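Local coordinates for hyaluronidase (Streptomyces koganeiensis, PDB 4UFQ), which probably degrades hyaluronan, and forms a trimer of strand-rich chains related to phage-fibre proteins, at residues G121-L126 against F135-T140; G131-V136 against I147-T152; I177-T182 against L195-G200; G199-W204 against V211-P216. All blocks are in the same frame, centred on the assembly; numbering follows the deposited sequence.

Contact 1: G121-L126 against F135-T140; sequences GNLIAL and FVVKGT. With SO4 (sulfate ion), chain Q.
Strands 124-127 and 132-137 form a beta hairpin that opens with a classic bulge, where Leu123 and Ile124 both face Val137; the axes of 124-126 and 135-137 run antiparallel at 165°, 4.7 Å apart at closest. Val137 bonds both bulge residues: its O accepts a bent bond from Leu123 N at 2.8 Å, and its N gives a straighter one to Ile124 O. Farther on, Leu126 N reaches Phe135 O at 2.8 Å, nearly in line with the carbonyl.

On one face, Ile124 CG2 meets Val137 CG2 at 3.5 Å. Phe135 CG stands anti to the backbone N (chi1 179°), bringing the side chain beside Leu126, whose CD1 meets the ring obliquely, 4.0 Å from Phe135 CD2. The ring meets Phe135 of both other subunits edge-to-face, so this apolar face belongs to the trimer core. Strand 124-127 also pairs in parallel with a strand of the second subunit.

The opposite face carries Ala125 and Val136. Past its end, Lys138 bends at chi2 and chi3 and runs beside Asn122, its NZ meeting the Asn122 OD1 lone pair at 2.7 Å. Asn122 ND2 bonds Gln108 OE1 of the second subunit and O3 of a sulfate, probably from the crystallisation liquor, at 2.9 Å and 170°.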
loop_
_atom_site.group_PDB
_atom_site.type_symbol
_atom_site.label_atom_id
_atom_site.label_comp_id
_atom_site.label_asym_id
_atom_site.label_seq_id
_atom_site.Cartn_x
_atom_site.Cartn_y
_atom_site.Cartn_z
ATOM N N GLY B 121 -2.238 -5.657 -14.571
ATOM C CA GLY B 121 -1.109 -5.727 -13.652
ATOM C C GLY B 121 -1.433 -5.873 -12.170
ATOM O O GLY B 121 -2.582 -5.726 -11.745
ATOM N N ASN B 122 -0.405 -6.152 -11.368
ATOM C CA ASN B 122 -0.572 -6.306 -9.925
ATOM C C ASN B 122 -1.075 -5.012 -9.321
ATOM O O ASN B 122 -0.604 -3.932 -9.702
ATOM C CB ASN B 122 0.752 -6.644 -9.240
ATOM C CG ASN B 122 1.340 -7.944 -9.699
ATOM O OD1 ASN B 122 0.634 -8.952 -9.827
ATOM N ND2 ASN B 122 2.643 -7.938 -9.956
ATOM N N LEU B 123 -2.022 -5.098 -8.399
ATOM C CA LEU B 123 -2.487 -3.914 -7.699
ATOM C C LEU B 123 -1.468 -3.483 -6.641
ATOM O O LEU B 123 -1.201 -2.284 -6.470
ATOM C CB LEU B 123 -3.860 -4.181 -7.065
ATOM C CG LEU B 123 -4.880 -4.782 -8.037
ATOM C CD1 LEU B 123 -6.253 -4.876 -7.341
ATOM C CD2 LEU B 123 -4.965 -3.970 -9.310
ATOM N N ILE B 124 -0.883 -4.455 -5.949
ATOM C CA ILE B 124 0.219 -4.205 -5.023
ATOM C C ILE B 124 1.124 -5.426 -5.058
ATOM O O ILE B 124 0.647 -6.559 -5.161
ATOM C CB ILE B 124 -0.279 -3.870 -3.585
ATOM C CG1 ILE B 124 0.893 -3.464 -2.695
ATOM C CG2 ILE B 124 -1.082 -5.046 -3.010
ATOM C CD1 ILE B 124 0.463 -2.828 -1.375
ATOM N N ALA B 125 2.435 -5.200 -5.006
ATOM C CA ALA B 125 3.405 -6.283 -4.951
ATOM C C ALA B 125 4.516 -5.889 -4.006
ATOM O O ALA B 125 5.238 -4.909 -4.272
ATOM C CB ALA B 125 3.976 -6.556 -6.320
ATOM N N LEU B 126 4.643 -6.632 -2.915
ATOM C CA LEU B 126 5.683 -6.427 -1.917
ATOM C C LEU B 126 6.699 -7.545 -2.056
ATOM O O LEU B 126 6.381 -8.707 -1.758
ATOM C CB LEU B 126 5.095 -6.351 -0.489
ATOM C CG LEU B 126 3.890 -5.418 -0.328
ATOM C CD1 LEU B 126 3.451 -5.403 1.120
ATOM C CD2 LEU B 126 4.224 -3.990 -0.827
ATOM N N PHE B 135 3.767 -10.380 -0.395
ATOM C CA PHE B 135 2.339 -10.060 -0.439
ATOM C C PHE B 135 2.043 -9.479 -1.805
ATOM O O PHE B 135 2.676 -8.497 -2.222
ATOM C CB PHE B 135 1.955 -9.065 0.663
ATOM C CG PHE B 135 0.510 -8.671 0.651
ATOM C CD1 PHE B 135 -0.477 -9.585 0.989
ATOM C CD2 PHE B 135 0.135 -7.393 0.302
ATOM C CE1 PHE B 135 -1.812 -9.225 0.975
ATOM C CE2 PHE B 135 -1.194 -7.015 0.285
ATOM C CZ PHE B 135 -2.176 -7.937 0.614
ATOM N N VAL B 136 1.124 -10.093 -2.535
ATOM C CA VAL B 136 0.757 -9.614 -3.862
ATOM C C VAL B 136 -0.748 -9.737 -4.052
ATOM O O VAL B 136 -1.372 -10.723 -3.627
ATOM C CB VAL B 136 1.527 -10.360 -4.967
ATOM C CG1 VAL B 136 1.165 -11.847 -5.006
ATOM C CG2 VAL B 136 1.310 -9.724 -6.336
ATOM N N VAL B 137 -1.335 -8.703 -4.640
ATOM C CA VAL B 137 -2.718 -8.717 -5.076
ATOM C C VAL B 137 -2.668 -8.561 -6.580
ATOM O O VAL B 137 -2.238 -7.521 -7.090
ATOM C CB VAL B 137 -3.578 -7.617 -4.400
ATOM C CG1 VAL B 137 -5.041 -7.747 -4.826
ATOM C CG2 VAL B 137 -3.486 -7.649 -2.888
ATOM N N LYS B 138 -3.038 -9.611 -7.300
ATOM C CA LYS B 138 -3.047 -9.584 -8.753
ATOM C C LYS B 138 -4.171 -8.712 -9.296
ATOM O O LYS B 138 -5.132 -8.401 -8.593
ATOM C CB LYS B 138 -3.210 -11.018 -9.292
ATOM C CG LYS B 138 -2.290 -12.100 -8.647
ATOM C CD LYS B 138 -0.804 -11.860 -8.821
ATOM C CE LYS B 138 -0.298 -12.061 -10.227
ATOM N NZ LYS B 138 1.119 -11.564 -10.337
ATOM N N GLY B 139 -4.064 -8.339 -10.561
ATOM C CA GLY B 139 -5.146 -7.652 -11.251
ATOM C C GLY B 139 -6.491 -8.380 -11.151
ATOM O O GLY B 139 -7.545 -7.752 -11.132
ATOM N N THR B 140 -6.471 -9.708 -11.129
ATOM C CA THR B 140 -7.682 -10.514 -10.953
ATOM C C THR B 140 -8.295 -10.403 -9.559
ATOM O O THR B 140 -9.446 -10.804 -9.343
ATOM C CB THR B 140 -7.355 -12.003 -11.128
ATOM O OG1 THR B 140 -6.313 -12.343 -10.202
ATOM C CG2 THR B 140 -6.914 -12.304 -12.561
HETATM S S SO4 Q . 4.613 -9.935 -12.397
HETATM O O1 SO4 Q . 4.272 -8.582 -12.847
HETATM O O2 SO4 Q . 4.372 -10.892 -13.483
HETATM O O3 SO4 Q . 3.865 -10.302 -11.191
HETATM O O4 SO4 Q . 6.044 -9.976 -12.093
#

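Contact 2: G131-V136 against I147-T152; sequences GLDDFV and IDRAAT
Arg149 runs along the backbone of Gly131 and Leu132 and turns its guanidinium edge to Leu132 O. CG lies anti to the backbone N (chi1 -172°) and the chain bends once at chi3, bringing Arg149 NE to 2.9 Å from Leu132 O. That oxygen lies near the guanidinium plane, yet NE approaches from well above the carbonyl plane; NH2 adds a weak bond to the same oxygen. Gly131 N sits over one guanidinium face, and the backbone N of Arg149 bonds Gly131 O at 2.9 Å.

The Asp133 carboxylate faces the type II turn Asp148-Ala151. Ala150 N meets Asp133 OD2 from above the carboxylate plane, 3.0 Å away at 170°. Water 1 donates to Asp133 OD2 and to Ala151 O, linking the turn to that oxygen. On the apolar side, Ile147 and Val136 cross at about a right angle, Ile147 CD1 lying 4.0 Å from Val136 CG1.

Asp133 N also bonds Ile147 O, joining strand 132-137 to the short strand 147-148 beside the turn. Asp133 OD1 forms a salt bridge with Arg127. The carboxylate therefore divides its two oxygens between a charged partner and the turn, which probably stabilises its anionic form.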
loop_
_atom_site.group_PDB
_atom_site.type_symbol
_atom_site.label_atom_id
_atom_site.label_comp_id
_atom_site.label_asym_id
_atom_site.label_seq_id
_atom_site.Cartn_x
_atom_site.Cartn_y
_atom_site.Cartn_z
ATOM N N GLY B 131 13.105 -14.589 -4.643
ATOM C CA GLY B 131 12.321 -15.709 -5.136
ATOM C C GLY B 131 10.859 -15.722 -4.708
ATOM O O GLY B 131 10.100 -16.575 -5.159
ATOM N N LEU B 132 10.454 -14.766 -3.873
ATOM C CA LEU B 132 9.101 -14.773 -3.306
ATOM C C LEU B 132 8.306 -13.521 -3.642
ATOM O O LEU B 132 8.863 -12.441 -3.857
ATOM C CB LEU B 132 9.154 -14.915 -1.771
ATOM C CG LEU B 132 9.862 -16.166 -1.234
ATOM C CD1 LEU B 132 9.864 -16.179 0.290
ATOM C CD2 LEU B 132 9.204 -17.436 -1.778
ATOM N N ASP B 133 6.990 -13.688 -3.678
ATOM C CA ASP B 133 6.046 -12.589 -3.523
ATOM C C ASP B 133 5.589 -12.605 -2.072
ATOM O O ASP B 133 4.760 -13.437 -1.679
ATOM C CB ASP B 133 4.828 -12.762 -4.437
ATOM C CG ASP B 133 4.867 -11.856 -5.637
ATOM O OD1 ASP B 133 5.159 -10.656 -5.466
ATOM O OD2 ASP B 133 4.597 -12.345 -6.751
ATOM N N ASP B 134 6.136 -11.711 -1.261
ATOM C CA ASP B 134 5.757 -11.679 0.148
ATOM C C ASP B 134 4.266 -11.375 0.333
ATOM O O ASP B 134 3.569 -12.057 1.108
ATOM C CB ASP B 134 6.647 -10.697 0.913
ATOM C CG ASP B 134 8.122 -11.114 0.892
ATOM O OD1 ASP B 134 8.461 -12.156 1.488
ATOM O OD2 ASP B 134 8.955 -10.415 0.261
ATOM N N PHE B 135 3.767 -10.380 -0.395
ATOM C CA PHE B 135 2.339 -10.060 -0.439
ATOM C C PHE B 135 2.043 -9.479 -1.805
ATOM O O PHE B 135 2.676 -8.497 -2.222
ATOM C CB PHE B 135 1.955 -9.065 0.663
ATOM C CG PHE B 135 0.510 -8.671 0.651
ATOM C CD1 PHE B 135 -0.477 -9.585 0.989
ATOM C CD2 PHE B 135 0.135 -7.393 0.302
ATOM C CE1 PHE B 135 -1.812 -9.225 0.975
ATOM C CE2 PHE B 135 -1.194 -7.015 0.285
ATOM C CZ PHE B 135 -2.176 -7.937 0.614
ATOM N N VAL B 136 1.124 -10.093 -2.535
ATOM C CA VAL B 136 0.757 -9.614 -3.862
ATOM C C VAL B 136 -0.748 -9.737 -4.052
ATOM O O VAL B 136 -1.372 -10.723 -3.627
ATOM C CB VAL B 136 1.527 -10.360 -4.967
ATOM C CG1 VAL B 136 1.165 -11.847 -5.006
ATOM C CG2 VAL B 136 1.310 -9.724 -6.336
ATOM N N ILE B 147 4.040 -16.901 -1.977
ATOM C CA ILE B 147 4.086 -17.712 -3.185
ATOM C C ILE B 147 5.367 -17.398 -3.952
ATOM O O ILE B 147 6.042 -16.387 -3.697
ATOM C CB ILE B 147 2.826 -17.490 -4.091
ATOM C CG1 ILE B 147 2.744 -16.026 -4.562
ATOM C CG2 ILE B 147 1.564 -17.913 -3.348
ATOM C CD1 ILE B 147 1.654 -15.790 -5.595
ATOM N N ASP B 148 5.717 -18.262 -4.893
ATOM C CA ASP B 148 6.868 -18.020 -5.738
ATOM C C ASP B 148 6.639 -16.720 -6.506
ATOM O O ASP B 148 5.515 -16.442 -6.945
ATOM C CB ASP B 148 7.073 -19.182 -6.712
ATOM C CG ASP B 148 7.473 -20.481 -6.023
ATOM O OD1 ASP B 148 7.952 -20.447 -4.872
ATOM O OD2 ASP B 148 7.330 -21.541 -6.660
ATOM N N ARG B 149 7.689 -15.922 -6.662
ATOM C CA ARG B 149 7.535 -14.604 -7.271
ATOM C C ARG B 149 6.942 -14.731 -8.669
ATOM O O ARG B 149 7.399 -15.536 -9.489
ATOM C CB ARG B 149 8.867 -13.849 -7.331
ATOM C CG ARG B 149 8.702 -12.401 -7.794
ATOM C CD ARG B 149 9.959 -11.595 -7.572
ATOM N NE ARG B 149 10.328 -11.531 -6.158
ATOM C CZ ARG B 149 11.313 -10.783 -5.683
ATOM N NH1 ARG B 149 12.012 -10.026 -6.513
ATOM N NH2 ARG B 149 11.597 -10.784 -4.385
ATOM N N ALA B 150 5.909 -13.933 -8.907
ATOM C CA ALA B 150 5.222 -13.808 -10.199
ATOM C C ALA B 150 4.320 -14.994 -10.538
ATOM O O ALA B 150 3.706 -15.030 -11.606
ATOM C CB ALA B 150 6.209 -13.516 -11.352
ATOM N N ALA B 151 4.215 -15.950 -9.623
ATOM C CA ALA B 151 3.298 -17.069 -9.817
ATOM C C ALA B 151 1.848 -16.615 -9.703
ATOM O O ALA B 151 1.540 -15.626 -9.053
ATOM C CB ALA B 151 3.561 -18.183 -8.791
ATOM N N THR B 152 0.950 -17.357 -10.336
ATOM C CA THR B 152 -0.475 -17.117 -10.187
ATOM C C THR B 152 -1.005 -17.803 -8.919
ATOM O O THR B 152 -0.845 -19.021 -8.764
ATOM C CB THR B 152 -1.235 -17.671 -11.397
ATOM O OG1 THR B 152 -0.694 -17.103 -12.591
ATOM C CG2 THR B 152 -2.711 -17.318 -11.313
HETATM O O HOH W 1 2.467 -13.112 -8.396
#

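Contact 3: I177-T182 against L195-G200; sequences IGNAAT and LYASGG
Two direct hydrogen bonds join Asn179 and Ala180 to strand 193-198 and to the Gly199-Gly200 turn that follows it. Ala180 N donates to Ala197 O at 2.9 Å, nearly straight at 172°. The second bond uses a side chain: Asn179 OD1 accepts from Gly200 N, also at 2.9 Å, with the donor tilted 20° from the carbonyl plane. Asn179 CG lies beside its own backbone N and anti to the carbonyl carbon (chi1 -70°), a setting that extends the amide oxygen across to the turn. Gly199 N is close to the same oxygen, but its angle is too poor for a bond.

Waters carry further polar links. Water 2 donates to Gly178 O and accepts from Ala197 N, bridging backbone groups of the two segments. Water 3 donates to both Ala180 O and Ala197 O, with a weak bond from Ser198 OG.

The site lies where the end of strand 175-177 and the loop after it meet the first strand of a three-stranded antiparallel sheet, just before its 199-200 turn into strand 201-206. Ile177 also joins ladders with strands of both other subunits, so the join is part of an intertwined trimeric beta structure.

Among the apolar contacts, Ile177 and Leu195 cross at about a right angle, with Ile177 CD1 4.0 Å from Leu195 CD2. The other Ile177 branch, CG2, reaches Ala197 CB at the same 4.0 Å. Ala197 CB points into the segment and comes 3.5 Å from Gly178 O. Ala180 CB approaches Tyr196 CB at 4.3 Å, lying oblique to the Tyr196 ring.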
loop_
_atom_site.group_PDB
_atom_site.type_symbol
_atom_site.label_atom_id
_atom_site.label_comp_id
_atom_site.label_asym_id
_atom_site.label_seq_id
_atom_site.Cartn_x
_atom_site.Cartn_y
_atom_site.Cartn_z
ATOM N N ILE B 177 -17.283 -20.883 7.655
ATOM C CA ILE B 177 -17.186 -21.375 6.296
ATOM C C ILE B 177 -18.597 -21.402 5.741
ATOM O O ILE B 177 -19.446 -22.155 6.242
ATOM C CB ILE B 177 -16.560 -22.780 6.250
ATOM C CG1 ILE B 177 -15.166 -22.765 6.891
ATOM C CG2 ILE B 177 -16.493 -23.271 4.796
ATOM C CD1 ILE B 177 -14.551 -24.149 7.052
ATOM N N GLY B 178 -18.892 -20.587 4.721
ATOM C CA GLY B 178 -20.213 -20.561 4.119
ATOM C C GLY B 178 -20.400 -21.778 3.238
ATOM O O GLY B 178 -19.416 -22.428 2.877
ATOM N N ASN B 179 -21.638 -22.100 2.884
ATOM C CA ASN B 179 -21.846 -23.234 1.979
ATOM C C ASN B 179 -21.170 -22.961 0.635
ATOM O O ASN B 179 -21.287 -21.864 0.074
ATOM C CB ASN B 179 -23.322 -23.488 1.719
ATOM C CG ASN B 179 -24.089 -24.045 2.934
ATOM O OD1 ASN B 179 -23.574 -24.874 3.694
ATOM N ND2 ASN B 179 -25.306 -23.561 3.118
ATOM N N ALA B 180 -20.480 -23.963 0.090
ATOM C CA ALA B 180 -19.867 -23.832 -1.220
ATOM C C ALA B 180 -20.950 -23.797 -2.299
ATOM O O ALA B 180 -21.876 -24.612 -2.308
ATOM C CB ALA B 180 -18.930 -24.973 -1.476
ATOM N N ALA B 181 -20.850 -22.844 -3.216
ATOM C CA ALA B 181 -21.811 -22.745 -4.307
ATOM C C ALA B 181 -21.631 -23.906 -5.278
ATOM O O ALA B 181 -22.599 -24.383 -5.873
ATOM C CB ALA B 181 -21.682 -21.419 -5.029
ATOM N N THR B 182 -20.393 -24.359 -5.412
ATOM C CA THR B 182 -20.130 -25.549 -6.218
ATOM C C THR B 182 -19.287 -26.525 -5.418
ATOM O O THR B 182 -18.288 -26.173 -4.815
ATOM C CB THR B 182 -19.471 -25.205 -7.565
ATOM O OG1 THR B 182 -18.400 -24.275 -7.364
ATOM C CG2 THR B 182 -20.507 -24.598 -8.507
ATOM N N LEU B 195 -11.653 -28.674 2.206
ATOM C CA LEU B 195 -12.576 -28.579 3.321
ATOM C C LEU B 195 -13.665 -27.625 2.888
ATOM O O LEU B 195 -13.368 -26.533 2.374
ATOM C CB LEU B 195 -11.847 -28.021 4.547
ATOM C CG LEU B 195 -12.619 -27.954 5.867
ATOM C CD1 LEU B 195 -12.922 -29.352 6.423
ATOM C CD2 LEU B 195 -11.850 -27.133 6.904
ATOM N N TYR B 196 -14.928 -28.016 3.000
ATOM C CA TYR B 196 -16.012 -27.148 2.570
ATOM C C TYR B 196 -17.265 -27.423 3.340
ATOM O O TYR B 196 -17.404 -28.490 3.952
ATOM C CB TYR B 196 -16.267 -27.291 1.053
ATOM C CG TYR B 196 -16.676 -28.671 0.577
ATOM C CD1 TYR B 196 -15.726 -29.678 0.410
ATOM C CD2 TYR B 196 -17.986 -28.960 0.298
ATOM C CE1 TYR B 196 -16.089 -30.946 -0.053
ATOM C CE2 TYR B 196 -18.361 -30.219 -0.166
ATOM C CZ TYR B 196 -17.405 -31.204 -0.322
ATOM O OH TYR B 196 -17.760 -32.449 -0.774
ATOM N N ALA B 197 -18.167 -26.448 3.333
ATOM C CA ALA B 197 -19.495 -26.622 3.889
ATOM C C ALA B 197 -20.507 -26.908 2.788
ATOM O O ALA B 197 -20.414 -26.395 1.670
ATOM C CB ALA B 197 -19.919 -25.389 4.736
ATOM N N SER B 198 -21.456 -27.783 3.119
ATOM C CA SER B 198 -22.479 -28.202 2.183
ATOM C C SER B 198 -23.745 -28.471 2.991
ATOM O O SER B 198 -23.754 -29.332 3.883
ATOM C CB SER B 198 -22.003 -29.439 1.452
ATOM O OG SER B 198 -22.893 -29.730 0.377
ATOM N N GLY B 199 -24.802 -27.724 2.705
ATOM C CA GLY B 199 -26.055 -27.863 3.428
ATOM C C GLY B 199 -25.888 -27.653 4.919
ATOM O O GLY B 199 -26.641 -28.241 5.691
ATOM N N GLY B 200 -24.920 -26.842 5.335
ATOM C CA GLY B 200 -24.681 -26.561 6.749
ATOM C C GLY B 200 -23.744 -27.540 7.447
ATOM O O GLY B 200 -23.356 -27.324 8.590
HETATM O O HOH W 2 -17.525 -24.094 1.660
HETATM O O HOH W 3 -21.461 -27.088 -1.128
#

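Contact 4: G199-W204 against V211-P216; sequences GGALLW and VTTIAP
Ile214 packs tightly against Trp204 and the carbonyl of Leu202. Its CG1 lies beside its own backbone N (chi1 -64°), and the chain beyond runs toward Trp204, whose CB is 3.8 Å from Ile214 CD1. The CG2 branch of Ile214 touches Leu202 CD2 more loosely. This side is buried in the trimer: Ile214 packs on Ile214 of both other subunits, and Trp204 NE1 bonds Gly200 O of the second subunit.

Leu203 and Thr213 lie side by side on the other face, Leu203 CG 3.8 Å from Thr213 OG1. The Leu203 and Val211 side chains pass at a slant, CD2 of Leu203 4.1 Å from CG1 of Val211. Val211 and Thr213 are exposed, making this the more open side. Thr213 N bonds a glycerol, probably from the crystallisation liquor.

Between the two faces, Leu202 O accepts Ile214 N at 2.7 Å, bent to 137°, and a weak bond from Ala215 N. Leu202 N donates to Ala215 O at 2.9 Å. Beyond, Trp204 and Thr212 restore regular pairing, Thr212 N lying 2.9 Å from Trp204 O. The axes of 201-204 and 211-215 meet at 143°. Ile214 and Ala215 together facing Leu202 make a classic beta bulge in the hairpin of strands 201-206 and 211-215.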
loop_
_atom_site.group_PDB
_atom_site.type_symbol
_atom_site.label_atom_id
_atom_site.label_comp_id
_atom_site.label_asym_id
_atom_site.label_seq_id
_atom_site.Cartn_x
_atom_site.Cartn_y
_atom_site.Cartn_z
ATOM N N GLY B 199 -24.802 -27.724 2.705
ATOM C CA GLY B 199 -26.055 -27.863 3.428
ATOM C C GLY B 199 -25.888 -27.653 4.919
ATOM O O GLY B 199 -26.641 -28.241 5.691
ATOM N N GLY B 200 -24.920 -26.842 5.335
ATOM C CA GLY B 200 -24.681 -26.561 6.749
ATOM C C GLY B 200 -23.744 -27.540 7.447
ATOM O O GLY B 200 -23.356 -27.324 8.590
ATOM N N ALA B 201 -23.390 -28.625 6.762
ATOM C CA ALA B 201 -22.476 -29.658 7.276
ATOM C C ALA B 201 -21.049 -29.348 6.847
ATOM O O ALA B 201 -20.837 -28.604 5.873
ATOM C CB ALA B 201 -22.896 -31.009 6.749
ATOM N N LEU B 202 -20.072 -29.919 7.548
ATOM C CA LEU B 202 -18.661 -29.765 7.222
ATOM C C LEU B 202 -18.162 -31.048 6.558
ATOM O O LEU B 202 -18.377 -32.156 7.093
ATOM C CB LEU B 202 -17.867 -29.467 8.506
ATOM C CG LEU B 202 -16.376 -29.201 8.297
ATOM C CD1 LEU B 202 -16.138 -27.898 7.538
ATOM C CD2 LEU B 202 -15.678 -29.186 9.675
ATOM N N LEU B 203 -17.529 -30.910 5.387
ATOM C CA LEU B 203 -17.083 -32.040 4.570
ATOM C C LEU B 203 -15.618 -31.917 4.215
ATOM O O LEU B 203 -15.101 -30.798 4.115
ATOM C CB LEU B 203 -17.895 -32.130 3.269
ATOM C CG LEU B 203 -19.312 -32.720 3.331
ATOM C CD1 LEU B 203 -20.267 -31.836 4.073
ATOM C CD2 LEU B 203 -19.862 -33.017 1.933
ATOM N N TRP B 204 -14.951 -33.044 3.977
ATOM C CA TRP B 204 -13.591 -33.086 3.432
ATOM C C TRP B 204 -13.555 -34.007 2.240
ATOM O O TRP B 204 -14.017 -35.160 2.300
ATOM C CB TRP B 204 -12.618 -33.663 4.455
ATOM C CG TRP B 204 -11.161 -33.899 4.040
ATOM C CD1 TRP B 204 -10.558 -35.104 3.806
ATOM C CD2 TRP B 204 -10.124 -32.910 3.942
ATOM N NE1 TRP B 204 -9.229 -34.923 3.557
ATOM C CE2 TRP B 204 -8.933 -33.585 3.631
ATOM C CE3 TRP B 204 -10.099 -31.523 4.062
ATOM C CZ2 TRP B 204 -7.719 -32.922 3.482
ATOM C CZ3 TRP B 204 -8.900 -30.870 3.906
ATOM C CH2 TRP B 204 -7.737 -31.562 3.591
ATOM N N VAL B 211 -14.910 -38.589 -0.034
ATOM C CA VAL B 211 -15.668 -37.464 0.508
ATOM C C VAL B 211 -16.337 -37.900 1.804
ATOM O O VAL B 211 -17.088 -38.878 1.813
ATOM C CB VAL B 211 -16.686 -36.943 -0.520
ATOM C CG1 VAL B 211 -17.401 -35.746 0.031
ATOM C CG2 VAL B 211 -15.966 -36.560 -1.824
ATOM N N THR B 212 -16.027 -37.207 2.885
ATOM C CA THR B 212 -16.510 -37.524 4.231
ATOM C C THR B 212 -17.270 -36.352 4.817
ATOM O O THR B 212 -16.790 -35.225 4.776
ATOM C CB THR B 212 -15.325 -37.807 5.145
ATOM O OG1 THR B 212 -14.577 -38.907 4.624
ATOM C CG2 THR B 212 -15.772 -38.165 6.562
ATOM N N THR B 213 -18.477 -36.594 5.345
ATOM C CA THR B 213 -19.186 -35.586 6.136
ATOM C C THR B 213 -18.673 -35.694 7.575
ATOM O O THR B 213 -18.954 -36.684 8.283
ATOM C CB THR B 213 -20.707 -35.781 6.060
ATOM O OG1 THR B 213 -21.148 -35.704 4.698
ATOM C CG2 THR B 213 -21.421 -34.691 6.841
ATOM N N ILE B 214 -17.890 -34.701 7.975
ATOM C CA ILE B 214 -17.265 -34.679 9.286
ATOM C C ILE B 214 -18.234 -34.306 10.396
ATOM O O ILE B 214 -18.186 -34.904 11.476
ATOM C CB ILE B 214 -16.093 -33.673 9.274
ATOM C CG1 ILE B 214 -15.025 -34.163 8.298
ATOM C CG2 ILE B 214 -15.536 -33.465 10.674
ATOM C CD1 ILE B 214 -14.035 -33.057 7.931
ATOM N N ALA B 215 -19.124 -33.343 10.142
ATOM C CA ALA B 215 -20.057 -32.917 11.182
ATOM C C ALA B 215 -21.317 -32.405 10.545
ATOM O O ALA B 215 -21.268 -31.752 9.514
ATOM C CB ALA B 215 -19.456 -31.849 12.060
ATOM N N PRO B 216 -22.466 -32.653 11.181
ATOM C CA PRO B 216 -23.743 -32.266 10.558
ATOM C C PRO B 216 -24.130 -30.802 10.730
ATOM O O PRO B 216 -23.610 -30.081 11.585
ATOM C CB PRO B 216 -24.761 -33.152 11.284
ATOM C CG PRO B 216 -24.151 -33.405 12.623
ATOM C CD PRO B 216 -22.662 -33.463 12.388
#

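How the contacts relate
From the N terminus, contact 1 comes first, closing the hairpin of strands 124-127 and 132-137. Contact 2 overlaps it on Phe135 and Val136: it opens on the returning strand and closes the next loop at 147-152, so the two are staggered along the chain and share one sheet, their centres about 9 Å apart. Neither touches the later pair; contacts 1 and 3 have centres about 28 Å apart. Contact 3 closes the loop between 177-182 and strand 193-198. Contact 4 starts on its Gly199 and Gly200 and closes the last hairpin. A probable hydrogen bond from Leu203 N to Tyr196 O (2.8 Å) joins these two within the C-terminal sheet. All four touch the second subunit.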